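Local coordinates for YebG family protein (PDB 3ERM), which is of unknown function, belongs to the YebG family of small bacterial proteins, and forms an all-helical dimer in the crystal, at residues F69-A72 with T78-S81; A63-V68 with S81-P86. One frame throughout, in Å; residues are numbered along the deposited sequence.

Interaction 1: residues F69-A72 with T78-S81; sequences FAAA and TALS
Leu80 lays its CD2 methyl on one face of the Phe69 ring, a CH-pi contact that fastens a 3-10 turn of the C-terminal tail against helix 66-74. The methyl stands 3.5 Å above the ring plane, offset toward the rim on the CD2 and CE2 side; its nearest ring atom is Phe69 CE2, 3.6 Å from Leu80 CD2. The two side chains meet at about a right angle, the leucine running into the face of the ring. Phe69 starts out pointing away from the tail, but CG lies beside the backbone N (chi1 -76°) and chi2 of 87° turns the ring so that a face receives the methyl.

Ala72 fills the other part of this apolar patch. Its CB points at the tail and sits 3.5 Å from Leu80 CG, equally near Leu80 CD2, so the same methyl touches both the alanine and the ring. With alanines on both sides at this point, the backbones come close, Ala72 CA lying 5.2 Å from Ala79 CA.

Within the tail, Ser81 N donates to Thr78 O, closing the turn that presents Leu80. The second subunit also packs here, its Leu39 on Phe69 and its Leu38 on Leu80. One residue earlier in the helix than Ala72, Ala71 CB meets Ala79 CB at 4.0 Å.

Interaction 2: residues A63-V68 with S81-P86; sequences AKNRAV and SELSEP
This is a small apolar surface contact in which Leu83, just past the 3-10 turn of the C-terminal tail, packs on the start of helix 66-74, at its junction with helix 52-63. The tail has become extended here, and the leucine reaches back to the helix mainly with its CD2 branch, which touches both Val68 and Asn65.

Val68 points toward the tail. Its CG1 is anti to the backbone N (chi1 172°), which sets that methyl 3.7 Å from Leu83 CD2 and 3.8 Å from Leu83 CG. The two side chains run past each other in opposite directions, so they pack alongside rather than end on.

Asn65 occupies the N-cap position, yet its side chain makes no capping bond. Its ND2 instead donates to the backbone O of Tyr61, one turn back in helix 52-63, which anchors the amide while its carbon atoms and oxygen lie against the leucine. Val42 of the second subunit also packs on Leu83, placing this part of the tail beside the dimer partner. Leu83 CD2 is about equally far from three atoms of the asparagine, with CB, CG and OD1 of Asn65 each 3.7 Å away.

How the interactions relate
Following the chain from the N terminus, helix 22-46 and helix 52-63 come first, and helix 66-74 and the turn just before it then supply the earlier segments of the two contacts. The tail turns back after that helix. Interaction 1 closes the short loop between 69-72 and 78-81, and interaction 2 closes a longer one that encloses it, so the two are nested. They share Ser81 and run on into each other: Val68 CG1 packs 3.3 Å from Ala79 O, and Phe69 CZ lies 3.9 Å from Leu83 CD1. Together they hold the tail running roughly antiparallel to helix 66-74, back to its first turn, and both adjoin the second subunit.

Interaction 1: residues F69-A72 with T78-S81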
ATOM      1  N   PHE A  69      -3.210   3.954  -5.629  1.00 45.20           N
ATOM      2  CA  PHE A  69      -3.093   2.661  -4.943  1.00 44.50           C
ATOM      3  C   PHE A  69      -4.436   1.926  -4.878  1.00 46.04           C
ATOM      4  O   PHE A  69      -4.490   0.724  -5.153  1.00 46.95           O
ATOM      5  CB  PHE A  69      -2.397   2.803  -3.588  1.00 44.23           C
ATOM      6  CG  PHE A  69      -0.877   2.992  -3.707  1.00 44.51           C
ATOM      7  CD1 PHE A  69      -0.324   4.257  -3.862  1.00 44.71           C
ATOM      8  CD2 PHE A  69      -0.015   1.904  -3.684  1.00 44.56           C
ATOM      9  CE1 PHE A  69       1.056   4.426  -3.997  1.00 45.53           C
ATOM     10  CE2 PHE A  69       1.387   2.066  -3.806  1.00 44.60           C
ATOM     11  CZ  PHE A  69       1.917   3.324  -3.956  1.00 44.86           C
ATOM     12  N   ALA A  70      -5.530   2.638  -4.577  1.00 45.90           N
ATOM     13  CA  ALA A  70      -6.866   2.040  -4.597  1.00 44.18           C
ATOM     14  C   ALA A  70      -7.157   1.386  -5.948  1.00 44.82           C
ATOM     15  O   ALA A  70      -7.692   0.262  -6.008  1.00 44.64           O
ATOM     16  CB  ALA A  70      -7.914   3.073  -4.281  1.00 44.40           C
ATOM     17  N   ALA A  71      -6.782   2.060  -7.032  1.00 44.58           N
ATOM     18  CA  ALA A  71      -6.996   1.498  -8.378  1.00 45.23           C
ATOM     19  C   ALA A  71      -6.089   0.278  -8.582  1.00 46.08           C
ATOM     20  O   ALA A  71      -6.521  -0.751  -9.091  1.00 45.45           O
ATOM     21  CB  ALA A  71      -6.748   2.551  -9.461  1.00 44.18           C
ATOM     22  N   ALA A  72      -4.832   0.395  -8.154  1.00 47.14           N
ATOM     23  CA  ALA A  72      -3.889  -0.725  -8.250  1.00 48.66           C
ATOM     24  C   ALA A  72      -4.435  -1.993  -7.577  1.00 49.17           C
ATOM     25  O   ALA A  72      -4.504  -3.040  -8.206  1.00 47.41           O
ATOM     26  CB  ALA A  72      -2.508  -0.349  -7.665  1.00 47.51           C
ATOM     27  N   THR A  78      -1.330  -2.469 -12.794  1.00 53.71           N
ATOM     28  CA  THR A  78      -0.656  -1.561 -13.712  1.00 52.88           C
ATOM     29  C   THR A  78      -0.940  -0.083 -13.500  1.00 51.03           C
ATOM     30  O   THR A  78      -0.242   0.761 -14.049  1.00 51.33           O
ATOM     31  CB  THR A  78      -0.980  -1.894 -15.163  1.00 54.25           C
ATOM     32  OG1 THR A  78      -2.403  -1.819 -15.359  1.00 56.03           O
ATOM     33  CG2 THR A  78      -0.471  -3.284 -15.518  1.00 54.50           C
ATOM     34  N   ALA A  79      -1.952   0.253 -12.718  1.00 48.84           N
ATOM     35  CA  ALA A  79      -2.234   1.655 -12.519  1.00 47.82           C
ATOM     36  C   ALA A  79      -1.105   2.379 -11.745  1.00 47.70           C
ATOM     37  O   ALA A  79      -0.996   3.608 -11.781  1.00 47.69           O
ATOM     38  CB  ALA A  79      -3.576   1.833 -11.871  1.00 47.34           C
ATOM     39  N   LEU A  80      -0.246   1.607 -11.078  1.00 47.67           N
ATOM     40  CA  LEU A  80       0.943   2.130 -10.365  1.00 46.79           C
ATOM     41  C   LEU A  80       1.934   2.796 -11.321  1.00 46.82           C
ATOM     42  O   LEU A  80       2.700   3.656 -10.918  1.00 46.33           O
ATOM     43  CB  LEU A  80       1.642   1.021  -9.597  1.00 45.64           C
ATOM     44  CG  LEU A  80       0.833   0.311  -8.525  1.00 45.37           C
ATOM     45  CD1 LEU A  80       1.548  -0.973  -8.215  1.00 45.11           C
ATOM     46  CD2 LEU A  80       0.653   1.189  -7.235  1.00 44.87           C
ATOM     47  N   SER A  81       1.910   2.375 -12.576  1.00 47.74           N
ATOM     48  CA  SER A  81       2.504   3.140 -13.662  1.00 51.14           C
ATOM     49  C   SER A  81       2.150   4.619 -13.708  1.00 53.00           C
ATOM     50  O   SER A  81       2.922   5.406 -14.256  1.00 53.46           O
ATOM     51  CB  SER A  81       2.131   2.551 -15.009  1.00 50.90           C
ATOM     52  OG  SER A  81       3.251   1.845 -15.468  1.00 52.88           O
TER

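Interaction 2: residues A63-V68 with S81-P86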
ATOM      1  N   ALA A  63      -0.416   6.918   1.189  1.00 41.83           N
ATOM      2  CA  ALA A  63      -1.550   7.724   1.592  1.00 42.67           C
ATOM      3  C   ALA A  63      -1.661   8.930   0.653  1.00 43.49           C
ATOM      4  O   ALA A  63      -2.736   9.201   0.168  1.00 44.33           O
ATOM      5  CB  ALA A  63      -1.452   8.153   3.058  1.00 41.53           C
ATOM      6  N   LYS A  64      -0.546   9.599   0.331  1.00 43.96           N
ATOM      7  CA  LYS A  64      -0.558  10.742  -0.623  1.00 42.82           C
ATOM      8  C   LYS A  64      -0.958  10.344  -2.063  1.00 42.73           C
ATOM      9  O   LYS A  64      -1.236  11.203  -2.889  1.00 41.63           O
ATOM     10  CB  LYS A  64       0.807  11.416  -0.688  1.00 42.73           C
ATOM     11  CG  LYS A  64       1.233  12.306   0.496  1.00 44.26           C
ATOM     12  CD  LYS A  64       2.725  12.719   0.300  1.00 46.01           C
ATOM     13  CE  LYS A  64       3.348  13.545   1.441  1.00 47.23           C
ATOM     14  NZ  LYS A  64       3.195  15.027   1.295  1.00 49.80           N
ATOM     15  N   ASN A  65      -0.941   9.047  -2.378  1.00 41.45           N
ATOM     16  CA  ASN A  65      -1.317   8.573  -3.700  1.00 39.62           C
ATOM     17  C   ASN A  65      -2.410   7.546  -3.568  1.00 40.89           C
ATOM     18  O   ASN A  65      -2.446   6.537  -4.324  1.00 39.28           O
ATOM     19  CB  ASN A  65      -0.114   7.937  -4.311  1.00 39.76           C
ATOM     20  CG  ASN A  65       0.997   8.918  -4.474  1.00 41.36           C
ATOM     21  OD1 ASN A  65       0.998   9.686  -5.400  1.00 40.68           O
ATOM     22  ND2 ASN A  65       1.947   8.912  -3.557  1.00 42.97           N
ATOM     23  N   ARG A  66      -3.286   7.772  -2.575  1.00 41.25           N
ATOM     24  CA  ARG A  66      -4.270   6.746  -2.236  1.00 43.45           C
ATOM     25  C   ARG A  66      -5.170   6.358  -3.401  1.00 43.15           C
ATOM     26  O   ARG A  66      -5.563   5.181  -3.492  1.00 44.86           O
ATOM     27  CB  ARG A  66      -5.082   7.057  -0.961  1.00 43.63           C
ATOM     28  CG  ARG A  66      -5.991   8.208  -1.046  1.00 43.95           C
ATOM     29  CD  ARG A  66      -6.651   8.483   0.304  1.00 45.05           C
ATOM     30  NE  ARG A  66      -7.523   7.389   0.778  1.00 46.54           N
ATOM     31  CZ  ARG A  66      -8.139   7.363   1.966  1.00 46.70           C
ATOM     32  NH1 ARG A  66      -8.015   8.369   2.830  1.00 46.11           N
ATOM     33  NH2 ARG A  66      -8.893   6.325   2.295  1.00 47.70           N
ATOM     34  N   ALA A  67      -5.475   7.305  -4.289  1.00 40.73           N
ATOM     35  CA  ALA A  67      -6.337   6.983  -5.418  1.00 42.62           C
ATOM     36  C   ALA A  67      -5.643   6.078  -6.437  1.00 42.99           C
ATOM     37  O   ALA A  67      -6.277   5.226  -7.053  1.00 43.58           O
ATOM     38  CB  ALA A  67      -6.925   8.259  -6.092  1.00 41.77           C
ATOM     39  N   VAL A  68      -4.343   6.253  -6.616  1.00 43.83           N
ATOM     40  CA  VAL A  68      -3.614   5.391  -7.550  1.00 43.81           C
ATOM     41  C   VAL A  68      -3.409   4.008  -6.950  1.00 45.17           C
ATOM     42  O   VAL A  68      -3.453   2.996  -7.680  1.00 46.15           O
ATOM     43  CB  VAL A  68      -2.311   6.003  -8.010  1.00 42.31           C
ATOM     44  CG1 VAL A  68      -1.527   4.998  -8.804  1.00 42.17           C
ATOM     45  CG2 VAL A  68      -2.598   7.241  -8.862  1.00 41.52           C
ATOM     46  N   SER A  81       1.910   2.375 -12.576  1.00 47.74           N
ATOM     47  CA  SER A  81       2.504   3.140 -13.662  1.00 51.14           C
ATOM     48  C   SER A  81       2.150   4.619 -13.708  1.00 53.00           C
ATOM     49  O   SER A  81       2.922   5.406 -14.256  1.00 53.46           O
ATOM     50  CB  SER A  81       2.131   2.551 -15.009  1.00 50.90           C
ATOM     51  OG  SER A  81       3.251   1.845 -15.468  1.00 52.88           O
ATOM     52  N   GLU A  82       0.985   4.995 -13.174  1.00 54.90           N
ATOM     53  CA  GLU A  82       0.568   6.413 -13.152  1.00 55.77           C
ATOM     54  C   GLU A  82       1.274   7.255 -12.073  1.00 55.81           C
ATOM     55  O   GLU A  82       1.144   8.474 -12.051  1.00 55.81           O
ATOM     56  CB  GLU A  82      -0.958   6.540 -13.034  1.00 56.47           C
ATOM     57  CG  GLU A  82      -1.726   5.912 -14.199  1.00 57.90           C
ATOM     58  CD  GLU A  82      -3.237   5.950 -14.020  1.00 58.13           C
ATOM     59  OE1 GLU A  82      -3.739   6.835 -13.280  1.00 58.11           O
ATOM     60  OE2 GLU A  82      -3.913   5.094 -14.636  1.00 58.11           O
ATOM     61  N   LEU A  83       2.000   6.604 -11.171  1.00 56.24           N
ATOM     62  CA  LEU A  83       2.808   7.302 -10.175  1.00 57.95           C
ATOM     63  C   LEU A  83       4.025   7.882 -10.883  1.00 59.77           C
ATOM     64  O   LEU A  83       4.761   7.150 -11.545  1.00 60.99           O
ATOM     65  CB  LEU A  83       3.259   6.330  -9.089  1.00 58.05           C
ATOM     66  CG  LEU A  83       2.187   5.612  -8.276  1.00 58.16           C
ATOM     67  CD1 LEU A  83       2.879   4.572  -7.476  1.00 58.17           C
ATOM     68  CD2 LEU A  83       1.429   6.617  -7.398  1.00 57.79           C
ATOM     69  N   SER A  84       4.239   9.188 -10.774  1.00 60.74           N
ATOM     70  CA  SER A  84       5.370   9.798 -11.455  1.00 62.01           C
ATOM     71  C   SER A  84       6.670   9.368 -10.775  1.00 63.40           C
ATOM     72  O   SER A  84       6.654   8.812  -9.665  1.00 63.23           O
ATOM     73  CB  SER A  84       5.233  11.319 -11.486  1.00 61.79           C
ATOM     74  OG  SER A  84       5.228  11.845 -10.172  1.00 61.40           O
ATOM     75  N   GLU A  85       7.791   9.591 -11.457  1.00 65.15           N
ATOM     76  CA  GLU A  85       9.109   9.294 -10.888  1.00 67.19           C
ATOM     77  C   GLU A  85       9.389  10.137  -9.615  1.00 68.03           C
ATOM     78  O   GLU A  85       8.905  11.279  -9.513  1.00 68.09           O
ATOM     79  CB  GLU A  85      10.192   9.506 -11.947  1.00 67.76           C
ATOM     80  CG  GLU A  85      10.156   8.492 -13.081  1.00 68.59           C
ATOM     81  CD  GLU A  85      10.970   7.247 -12.776  1.00 69.46           C
ATOM     82  OE1 GLU A  85      11.976   7.008 -13.485  1.00 69.67           O
ATOM     83  OE2 GLU A  85      10.618   6.506 -11.823  1.00 70.47           O
ATOM     84  N   PRO A  86      10.131   9.566  -8.625  1.00 68.55           N
ATOM     85  CA  PRO A  86      10.411  10.268  -7.342  1.00 68.22           C
ATOM     86  C   PRO A  86      11.153  11.614  -7.485  1.00 68.00           C
ATOM     87  O   PRO A  86      12.069  11.736  -8.312  1.00 66.84           O
ATOM     88  CB  PRO A  86      11.292   9.266  -6.572  1.00 67.80           C
ATOM     89  CG  PRO A  86      11.768   8.268  -7.603  1.00 67.73           C
ATOM     90  CD  PRO A  86      10.665   8.188  -8.612  1.00 68.23           C
TER